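Local coordinates for protein beta-gamma-crystallin (Geodia cydonium, PDB 4IAU) that is of unknown cellular function but binds calcium and folds into paired beta-gamma-crystallin domains built from Greek-key strands, at residues D17-I25 with W39-Y47; N103-S114 with N153-R161. All blocks are in the same frame, centred on the assembly; numbering follows the deposited sequence. Where two conformers were deposited one is given.

Contact 1. Residues D17-I25 with W39-Y47; sequences DFTSEQTNI and WIFYQQANY
Tyr47 OH donates a 2.6 Å hydrogen bond to Glu21 OE1, the shortest polar link between 17-25 and 39-47. The contact lies in the first crystallin domain, a Greek-key beta sandwich, where the loop leaving strand 15-18 of one sheet passes strand 38-42 of the other and the turn after it. Glu21 CG sits between its backbone N and carbonyl carbon (chi1 73°), and from there the extended chain carries the carboxylate to the phenol at about a right angle. The hydroxyl arrives on the anti side of OE1, and the carboxylate and ring planes are 46° apart. Glu21 CB also packs against the hydroxyl, 3.3 Å from Tyr47 OH, while Gln22 O approaches the ring obliquely, 3.6 Å from Tyr47 CE1. Arg77, from strand 75-78, makes a cation-pi contact with the same ring and touches Glu21. With a phenylalanine in place of Tyr47, Glu21 OE1 would probably lose its phenolic donor and the carboxylate would be less firmly fixed in its rotation.

Nearer strand 15-18, the buried Trp39 turns the rim of its six-membered ring to the chain: Trp39 CH2 lies 3.7 Å from Ser20 N, close to the ring plane, and Trp39 CZ3 meets Ser20 O in that plane. Phe18 CB adds an apolar contact at Trp39 CH2, and the indole NE1 is satisfied by Lys36 O.

Beyond Tyr47, the backbone closes the contact. Asn46 N gives a nearly straight hydrogen bond to Thr23 O (2.9 Å, 169°), and Ala45 CB rests 3.4 Å from Asn24 OD1. A water bridges the two asparagines, donating to Asn24 OD1 at 2.8 Å and accepting from Asn46 ND2.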
loop_
_atom_site.group_PDB
_atom_site.type_symbol
_atom_site.label_atom_id
_atom_site.label_comp_id
_atom_site.label_asym_id
_atom_site.label_seq_id
_atom_site.Cartn_x
_atom_site.Cartn_y
_atom_site.Cartn_z
ATOM N N ASP A 17 0.837 8.955 18.167
ATOM C CA ASP A 17 0.493 7.658 17.616
ATOM C C ASP A 17 -0.691 7.820 16.651
ATOM O O ASP A 17 -1.562 8.632 16.848
ATOM C CB ASP A 17 0.103 6.694 18.719
ATOM C CG ASP A 17 1.207 6.390 19.720
ATOM O OD1 ASP A 17 2.363 6.654 19.428
ATOM O OD2 ASP A 17 0.832 5.886 20.840
ATOM N N PHE A 18 -0.679 6.982 15.602
ATOM C CA PHE A 18 -1.715 6.964 14.596
ATOM C C PHE A 18 -2.196 5.543 14.396
ATOM O O PHE A 18 -1.419 4.584 14.435
ATOM C CB PHE A 18 -1.151 7.480 13.275
ATOM C CG PHE A 18 -0.674 8.914 13.366
ATOM C CD1 PHE A 18 0.630 9.176 13.802
ATOM C CD2 PHE A 18 -1.510 9.965 13.052
ATOM C CE1 PHE A 18 1.087 10.483 13.935
ATOM C CE2 PHE A 18 -1.050 11.277 13.169
ATOM C CZ PHE A 18 0.228 11.529 13.622
ATOM N N THR A 19 -3.512 5.411 14.110
ATOM C CA THR A 19 -4.145 4.121 13.901
ATOM C C THR A 19 -4.938 4.110 12.605
ATOM O O THR A 19 -5.613 3.121 12.321
ATOM C CB THR A 19 -5.088 3.764 15.050
ATOM O OG1 THR A 19 -6.080 4.772 15.180
ATOM C CG2 THR A 19 -4.303 3.701 16.365
ATOM N N SER A 20 -4.890 5.167 11.807
ATOM C CA SER A 20 -5.647 5.249 10.582
ATOM C C SER A 20 -4.900 6.063 9.557
ATOM O O SER A 20 -3.937 6.766 9.880
ATOM C CB SER A 20 -7.032 5.833 10.851
ATOM O OG SER A 20 -6.884 7.181 11.219
ATOM N N GLU A 21 -5.362 6.033 8.323
ATOM C CA GLU A 21 -4.701 6.717 7.224
ATOM C C GLU A 21 -4.698 8.227 7.415
ATOM O O GLU A 21 -5.671 8.808 7.881
ATOM C CB GLU A 21 -5.328 6.347 5.875
ATOM C CG GLU A 21 -6.697 6.945 5.596
ATOM C CD GLU A 21 -7.204 6.598 4.222
ATOM O OE1 GLU A 21 -6.624 7.158 3.252
ATOM O OE2 GLU A 21 -8.073 5.739 4.071
ATOM N N GLN A 22 -3.603 8.861 6.982
ATOM C CA GLN A 22 -3.419 10.283 7.028
ATOM C C GLN A 22 -3.049 10.807 5.654
ATOM O O GLN A 22 -1.897 10.643 5.210
ATOM C CB GLN A 22 -2.329 10.644 8.071
ATOM C CG GLN A 22 -2.638 10.076 9.443
ATOM C CD GLN A 22 -3.897 10.570 10.096
ATOM O OE1 GLN A 22 -4.244 11.750 10.066
ATOM N NE2 GLN A 22 -4.627 9.658 10.738
ATOM N N THR A 23 -4.006 11.409 4.951
ATOM C CA THR A 23 -3.799 11.918 3.624
ATOM C C THR A 23 -2.959 13.171 3.594
ATOM O O THR A 23 -2.359 13.518 2.564
ATOM C CB THR A 23 -5.178 12.286 2.941
ATOM O OG1 THR A 23 -5.884 13.165 3.869
ATOM C CG2 THR A 23 -6.044 11.105 2.749
ATOM N N ASN A 24 -2.969 13.901 4.706
ATOM C CA ASN A 24 -2.158 15.108 4.919
ATOM C C ASN A 24 -1.705 15.049 6.385
ATOM O O ASN A 24 -2.365 14.399 7.197
ATOM C CB ASN A 24 -2.932 16.384 4.702
ATOM C CG ASN A 24 -3.513 16.572 3.360
ATOM O OD1 ASN A 24 -2.832 16.973 2.403
ATOM N ND2 ASN A 24 -4.801 16.298 3.268
ATOM N N ILE A 25 -0.622 15.730 6.688
ATOM C CA ILE A 25 -0.130 15.779 8.068
ATOM C C ILE A 25 0.530 17.140 8.213
ATOM O O ILE A 25 1.430 17.476 7.460
ATOM C CB ILE A 25 0.751 14.539 8.384
ATOM C CG1 ILE A 25 1.163 14.562 9.847
ATOM C CG2 ILE A 25 1.949 14.385 7.500
ATOM C CD1 ILE A 25 0.012 14.302 10.775
ATOM N N TRP A 39 2.833 -0.223 7.409
ATOM C CA TRP A 39 2.507 1.110 7.009
ATOM C C TRP A 39 3.357 1.556 5.819
ATOM O O TRP A 39 4.497 1.150 5.684
ATOM C CB TRP A 39 2.727 2.105 8.166
ATOM C CG TRP A 39 1.766 1.931 9.297
ATOM C CD1 TRP A 39 1.731 0.906 10.201
ATOM C CD2 TRP A 39 0.681 2.790 9.628
ATOM N NE1 TRP A 39 0.693 1.091 11.093
ATOM C CE2 TRP A 39 0.040 2.245 10.766
ATOM C CE3 TRP A 39 0.204 4.019 9.107
ATOM C CZ2 TRP A 39 -1.073 2.870 11.367
ATOM C CZ3 TRP A 39 -0.897 4.636 9.692
ATOM C CH2 TRP A 39 -1.519 4.043 10.816
ATOM N N ILE A 40 2.809 2.458 5.019
ATOM C CA ILE A 40 3.537 3.052 3.911
ATOM C C ILE A 40 3.520 4.551 4.125
ATOM O O ILE A 40 2.487 5.150 4.459
ATOM C CB ILE A 40 2.946 2.699 2.520
ATOM C CG1 ILE A 40 2.589 1.232 2.434
ATOM C CG2 ILE A 40 3.940 3.100 1.432
ATOM C CD1 ILE A 40 1.871 0.788 1.217
ATOM N N PHE A 41 4.685 5.161 3.936
ATOM C CA PHE A 41 4.945 6.583 4.097
ATOM C C PHE A 41 5.314 7.174 2.754
ATOM O O PHE A 41 6.032 6.531 1.975
ATOM C CB PHE A 41 6.044 6.848 5.128
ATOM C CG PHE A 41 5.724 6.191 6.471
ATOM C CD1 PHE A 41 6.022 4.833 6.634
ATOM C CD2 PHE A 41 5.116 6.917 7.492
ATOM C CE1 PHE A 41 5.620 4.240 7.824
ATOM C CE2 PHE A 41 4.703 6.289 8.647
ATOM C CZ PHE A 41 4.950 4.947 8.779
ATOM N N TYR A 42 4.859 8.418 2.499
ATOM C CA TYR A 42 5.015 9.025 1.203
ATOM C C TYR A 42 5.527 10.453 1.350
ATOM O O TYR A 42 5.118 11.184 2.248
ATOM C CB TYR A 42 3.671 9.075 0.468
ATOM C CG TYR A 42 2.994 7.729 0.344
ATOM C CD1 TYR A 42 2.195 7.237 1.356
ATOM C CD2 TYR A 42 3.161 6.933 -0.784
ATOM C CE1 TYR A 42 1.589 6.004 1.269
ATOM C CE2 TYR A 42 2.534 5.695 -0.917
ATOM C CZ TYR A 42 1.720 5.233 0.119
ATOM O OH TYR A 42 1.052 4.047 0.058
ATOM N N GLN A 43 6.349 10.856 0.377
ATOM C CA GLN A 43 6.915 12.202 0.381
ATOM C C GLN A 43 5.894 13.283 0.087
ATOM O O GLN A 43 6.055 14.430 0.544
ATOM C CB GLN A 43 8.069 12.212 -0.649
ATOM C CG GLN A 43 8.780 13.525 -0.755
ATOM C CD GLN A 43 9.990 13.428 -1.632
ATOM O OE1 GLN A 43 9.990 12.689 -2.641
ATOM N NE2 GLN A 43 11.024 14.151 -1.282
ATOM N N GLN A 44 4.865 12.976 -0.711
ATOM C CA GLN A 44 3.818 13.905 -1.051
ATOM C C GLN A 44 2.530 13.549 -0.339
ATOM O O GLN A 44 2.277 12.392 0.015
ATOM C CB GLN A 44 3.534 13.911 -2.566
ATOM C CG GLN A 44 4.741 14.143 -3.436
ATOM C CD GLN A 44 4.414 14.003 -4.904
ATOM O OE1 GLN A 44 3.739 13.058 -5.317
ATOM N NE2 GLN A 44 4.897 14.957 -5.697
ATOM N N ALA A 45 1.662 14.558 -0.192
ATOM C CA ALA A 45 0.287 14.338 0.298
ATOM C C ALA A 45 -0.457 13.409 -0.636
ATOM O O ALA A 45 -0.096 13.195 -1.790
ATOM C CB ALA A 45 -0.427 15.670 0.422
ATOM N N ASN A 46 -1.541 12.838 -0.099
ATOM C CA ASN A 46 -2.393 12.015 -0.929
ATOM C C ASN A 46 -1.624 10.865 -1.559
ATOM O O ASN A 46 -1.924 10.430 -2.677
ATOM C CB ASN A 46 -3.179 12.838 -1.974
ATOM C CG ASN A 46 -3.900 13.967 -1.271
ATOM O OD1 ASN A 46 -4.585 13.791 -0.258
ATOM N ND2 ASN A 46 -3.692 15.168 -1.774
ATOM N N TYR A 47 -0.661 10.333 -0.829
ATOM C CA TYR A 47 -0.030 9.065 -1.180
ATOM C C TYR A 47 0.647 9.167 -2.525
ATOM O O TYR A 47 0.567 8.284 -3.384
ATOM C CB TYR A 47 -0.990 7.888 -1.089
ATOM C CG TYR A 47 -1.905 7.987 0.129
ATOM C CD1 TYR A 47 -1.392 8.095 1.405
ATOM C CD2 TYR A 47 -3.299 8.049 -0.035
ATOM C CE1 TYR A 47 -2.205 8.232 2.509
ATOM C CE2 TYR A 47 -4.124 8.179 1.075
ATOM C CZ TYR A 47 -3.570 8.271 2.361
ATOM O OH TYR A 47 -4.321 8.387 3.510
HETATM O O HOH W 1 -3.864 17.691 -0.099
#

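Contact 2. Residues N103-S114 with N153-R161; sequences NSNPRIDIGGVS and NDALKSMER. With CA (calcium ion), chain B.
Ile108 CD1 reaches across to segment 153-161, lying 4.1 Å from Leu156 CG and about as near to CB of Met159, a selenomethionine. With CG1 anti to the carbonyl carbon (chi1 -62°), the branch that ends in CD1 runs alongside the backbone at Ser158 CA. The same residue is pinned by its main chain, Ile108 N donating to Lys157 O at 2.9 Å. Leu156 is flanked a second time by Val113, whose CG1 is 4.0 Å from Leu156 CD2. Leu88, from strand 86-89, packs on both Ile108 and Leu156, so this apolar row joins the second domain's core.

The two segments belong to the Greek-key crystallin fold and, with residues on both sides of Val113 in the chain, build its calcium site. Gly112 O, Ser114 OG and Asp154 OD1 bind the calcium ion, with Lys90 O and a water among the other ligands. Asp154 OD1 is 2.4 Å from the calcium ion; a beta carbon at Gly112 would probably collide with that oxygen. Asn153 OD1 accepts from Ser114 OG at 2.7 Å, a second-shell bond that orients the ligand.

At the other end, Asn105 and Met159 form a single antiparallel hydrogen-bonded pair, the Asn105 side chain closes an Asx turn onto Arg107 N, and Arg161 N donates to Ser104 OG at 2.9 Å.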
loop_
_atom_site.group_PDB
_atom_site.type_symbol
_atom_site.label_atom_id
_atom_site.label_comp_id
_atom_site.label_asym_id
_atom_site.label_seq_id
_atom_site.Cartn_x
_atom_site.Cartn_y
_atom_site.Cartn_z
ATOM N N ASN A 103 -11.075 -10.805 -0.332
ATOM C CA ASN A 103 -11.530 -11.977 -1.050
ATOM C C ASN A 103 -11.556 -11.608 -2.547
ATOM O O ASN A 103 -11.166 -10.506 -2.947
ATOM C CB ASN A 103 -12.845 -12.522 -0.564
ATOM C CG ASN A 103 -12.806 -14.073 -0.747
ATOM O OD1 ASN A 103 -12.567 -14.811 -1.754
ATOM N ND2 ASN A 103 -12.906 -14.684 0.458
ATOM N N SER A 104 -12.026 -12.539 -3.364
ATOM C CA SER A 104 -12.144 -12.298 -4.778
ATOM C C SER A 104 -12.871 -11.029 -5.106
ATOM O O SER A 104 -13.821 -10.671 -4.389
ATOM C CB SER A 104 -12.915 -13.466 -5.411
ATOM O OG SER A 104 -12.255 -14.690 -5.136
ATOM N N ASN A 105 -12.457 -10.385 -6.207
ATOM C CA ASN A 105 -13.135 -9.182 -6.697
ATOM C C ASN A 105 -13.296 -9.312 -8.176
ATOM O O ASN A 105 -12.293 -9.374 -8.909
ATOM C CB ASN A 105 -12.338 -7.922 -6.317
ATOM C CG ASN A 105 -13.045 -6.662 -6.670
ATOM O OD1 ASN A 105 -13.746 -6.557 -7.674
ATOM N ND2 ASN A 105 -12.874 -5.638 -5.834
ATOM N N PRO A 106 -14.528 -9.384 -8.702
ATOM C CA PRO A 106 -14.753 -9.579 -10.105
ATOM C C PRO A 106 -14.672 -8.319 -10.958
ATOM O O PRO A 106 -14.803 -8.402 -12.175
ATOM C CB PRO A 106 -16.198 -10.165 -10.138
ATOM C CG PRO A 106 -16.855 -9.438 -8.990
ATOM C CD PRO A 106 -15.783 -9.369 -7.922
ATOM N N ARG A 107 -14.547 -7.164 -10.314
ATOM C CA ARG A 107 -14.639 -5.927 -11.099
ATOM C C ARG A 107 -13.900 -4.812 -10.345
ATOM O O ARG A 107 -14.452 -4.126 -9.480
ATOM C CB ARG A 107 -16.078 -5.544 -11.400
ATOM C CG ARG A 107 -16.120 -4.385 -12.371
ATOM C CD ARG A 107 -17.287 -4.538 -13.290
ATOM N NE ARG A 107 -17.524 -3.313 -14.013
ATOM C CZ ARG A 107 -18.559 -3.038 -14.758
ATOM N NH1 ARG A 107 -19.436 -4.012 -14.969
ATOM N NH2 ARG A 107 -18.692 -1.849 -15.332
ATOM N N ILE A 108 -12.641 -4.657 -10.703
ATOM C CA ILE A 108 -11.722 -3.676 -10.138
ATOM C C ILE A 108 -11.733 -2.431 -11.003
ATOM O O ILE A 108 -11.514 -2.516 -12.222
ATOM C CB ILE A 108 -10.316 -4.267 -10.067
ATOM C CG1 ILE A 108 -10.281 -5.483 -9.167
ATOM C CG2 ILE A 108 -9.282 -3.205 -9.667
ATOM C CD1 ILE A 108 -9.139 -6.410 -9.366
ATOM N N ASP A 109 -11.972 -1.271 -10.421
ATOM C CA ASP A 109 -12.131 -0.024 -11.116
ATOM C C ASP A 109 -11.537 1.133 -10.279
ATOM O O ASP A 109 -12.311 1.884 -9.701
ATOM C CB ASP A 109 -13.632 0.182 -11.464
ATOM C CG ASP A 109 -13.937 1.285 -12.456
ATOM O OD1 ASP A 109 -13.030 2.061 -12.843
ATOM O OD2 ASP A 109 -15.137 1.412 -12.819
ATOM N N ILE A 110 -10.224 1.306 -10.240
ATOM C CA ILE A 110 -9.535 2.344 -9.445
ATOM C C ILE A 110 -8.780 3.319 -10.356
ATOM O O ILE A 110 -7.993 4.128 -9.827
ATOM C CB ILE A 110 -8.610 1.785 -8.374
ATOM C CG1 ILE A 110 -7.417 1.058 -8.895
ATOM C CG2 ILE A 110 -9.448 0.956 -7.401
ATOM C CD1 ILE A 110 -6.409 0.634 -7.789
ATOM N N GLY A 111 -9.040 3.312 -11.639
ATOM C CA GLY A 111 -8.341 4.209 -12.553
ATOM C C GLY A 111 -7.062 3.602 -13.049
ATOM O O GLY A 111 -6.267 4.361 -13.632
ATOM N N GLY A 112 -6.901 2.303 -12.940
ATOM C CA GLY A 112 -5.779 1.590 -13.543
ATOM C C GLY A 112 -4.790 1.129 -12.478
ATOM O O GLY A 112 -4.025 1.918 -11.903
ATOM N N VAL A 113 -4.784 -0.157 -12.197
ATOM C CA VAL A 113 -3.922 -0.726 -11.162
ATOM C C VAL A 113 -2.476 -0.729 -11.635
ATOM O O VAL A 113 -2.184 -1.220 -12.725
ATOM C CB VAL A 113 -4.331 -2.169 -10.815
ATOM C CG1 VAL A 113 -3.347 -2.792 -9.830
ATOM C CG2 VAL A 113 -5.748 -2.199 -10.254
ATOM N N SER A 114 -1.562 -0.260 -10.786
ATOM C CA SER A 114 -0.151 -0.284 -11.078
ATOM C C SER A 114 0.765 -0.915 -10.024
ATOM O O SER A 114 1.942 -1.071 -10.315
ATOM C CB SER A 114 0.371 1.125 -11.406
ATOM O OG SER A 114 -0.339 1.686 -12.502
ATOM N N ASN A 153 0.345 -2.761 -17.370
ATOM C CA ASN A 153 0.003 -1.622 -16.544
ATOM C C ASN A 153 -1.438 -1.197 -16.817
ATOM O O ASN A 153 -1.896 -1.182 -17.974
ATOM C CB ASN A 153 0.947 -0.446 -16.777
ATOM C CG ASN A 153 0.759 0.653 -15.781
ATOM O OD1 ASN A 153 0.721 0.365 -14.557
ATOM N ND2 ASN A 153 0.633 1.878 -16.219
ATOM N N ASP A 154 -2.161 -0.841 -15.769
ATOM C CA ASP A 154 -3.538 -0.353 -15.844
ATOM C C ASP A 154 -4.514 -1.398 -16.372
ATOM O O ASP A 154 -5.638 -1.010 -16.612
ATOM C CB ASP A 154 -3.595 0.988 -16.592
ATOM C CG ASP A 154 -2.837 2.064 -15.853
ATOM O OD1 ASP A 154 -2.641 1.945 -14.636
ATOM O OD2 ASP A 154 -2.491 3.112 -16.484
ATOM N N ALA A 155 -4.188 -2.627 -16.467
ATOM C CA ALA A 155 -5.015 -3.657 -17.063
ATOM C C ALA A 155 -5.708 -4.611 -16.129
ATOM O O ALA A 155 -6.631 -5.323 -16.559
ATOM C CB ALA A 155 -4.190 -4.442 -18.089
ATOM N N LEU A 156 -5.301 -4.701 -14.871
ATOM C CA LEU A 156 -5.907 -5.668 -13.968
ATOM C C LEU A 156 -7.373 -5.335 -13.752
ATOM O O LEU A 156 -7.666 -4.232 -13.243
ATOM C CB LEU A 156 -5.151 -5.690 -12.653
ATOM C CG LEU A 156 -5.653 -6.677 -11.596
ATOM C CD1 LEU A 156 -5.448 -8.114 -12.067
ATOM C CD2 LEU A 156 -4.950 -6.453 -10.275
ATOM N N LYS A 157 -8.268 -6.254 -14.038
ATOM C CA LYS A 157 -9.695 -6.046 -13.955
ATOM C C LYS A 157 -10.416 -6.976 -13.019
ATOM O O LYS A 157 -11.532 -6.629 -12.558
ATOM C CB LYS A 157 -10.331 -6.085 -15.347
ATOM C CG LYS A 157 -10.154 -4.796 -16.108
ATOM C CD LYS A 157 -10.882 -4.869 -17.478
ATOM C CE LYS A 157 -10.894 -3.524 -18.185
ATOM N NZ LYS A 157 -9.541 -2.977 -18.484
ATOM N N SER A 158 -9.907 -8.149 -12.700
ATOM C CA SER A 158 -10.495 -9.007 -11.718
ATOM C C SER A 158 -9.411 -9.866 -11.093
ATOM O O SER A 158 -8.342 -10.073 -11.709
ATOM C CB SER A 158 -11.643 -9.851 -12.252
ATOM O OG SER A 158 -11.276 -10.696 -13.314
HETATM N N MSE A 159 -9.656 -10.338 -9.870
HETATM C CA MSE A 159 -8.656 -11.060 -9.099
HETATM C C MSE A 159 -9.390 -12.028 -8.207
HETATM O O MSE A 159 -10.172 -11.627 -7.375
HETATM C CB MSE A 159 -7.750 -10.058 -8.373
HETATM C CG MSE A 159 -6.572 -10.649 -7.652
HETATM SE SE MSE A 159 -5.351 -9.220 -7.173
HETATM C CE MSE A 159 -4.484 -10.063 -5.700
ATOM N N GLU A 160 -9.132 -13.341 -8.419
ATOM C CA GLU A 160 -9.870 -14.401 -7.774
ATOM C C GLU A 160 -8.970 -15.048 -6.722
ATOM O O GLU A 160 -7.815 -15.401 -7.003
ATOM C CB GLU A 160 -10.332 -15.449 -8.821
ATOM C CG GLU A 160 -11.285 -16.426 -8.189
ATOM C CD GLU A 160 -12.265 -17.104 -9.094
ATOM O OE1 GLU A 160 -11.714 -17.576 -10.093
ATOM O OE2 GLU A 160 -13.499 -17.160 -8.840
ATOM N N ARG A 161 -9.477 -15.223 -5.513
ATOM C CA ARG A 161 -8.735 -15.897 -4.465
ATOM C C ARG A 161 -8.970 -17.383 -4.595
ATOM O O ARG A 161 -10.110 -17.830 -4.635
ATOM C CB ARG A 161 -9.168 -15.360 -3.100
ATOM C CG ARG A 161 -8.270 -15.881 -1.989
ATOM C CD ARG A 161 -8.607 -15.223 -0.717
ATOM N NE ARG A 161 -7.737 -15.665 0.333
ATOM C CZ ARG A 161 -7.340 -14.957 1.400
ATOM N NH1 ARG A 161 -7.803 -13.726 1.563
ATOM N NH2 ARG A 161 -6.488 -15.633 2.130
HETATM CA CA CA B . -2.088 3.267 -12.731
HETATM O O HOH W 2 -12.238 -17.494 -2.678
HETATM O O HOH W 3 -13.918 -16.712 -5.686
HETATM O O HOH W 4 -3.658 4.894 -13.367
HETATM O O HOH W 5 -2.716 -3.687 -13.951
HETATM O O HOH W 6 -6.756 -1.768 -13.585
#

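How the contacts relate
Contacts 1 and 2 follow each other along the chain and lie on opposite sides of its centre, one in each crystallin domain; their centres are 23 Å apart and their nearest atoms about 11 Å. Both are partly buried, yet they share no element: in contact 1 a loop is bonded to the turn after a strand, in contact 2 a long loop runs beside a strand and the loop before it. Contact 2 buries more surface, 703 against 410 Å², has an aliphatic core and ends at a calcium ion. In contact 1 aromatic side chains meet backbone and a carboxylate, no metal takes part, and a water spans its exposed end. Backbone-to-backbone bonds number four in contact 2, but one in contact 1.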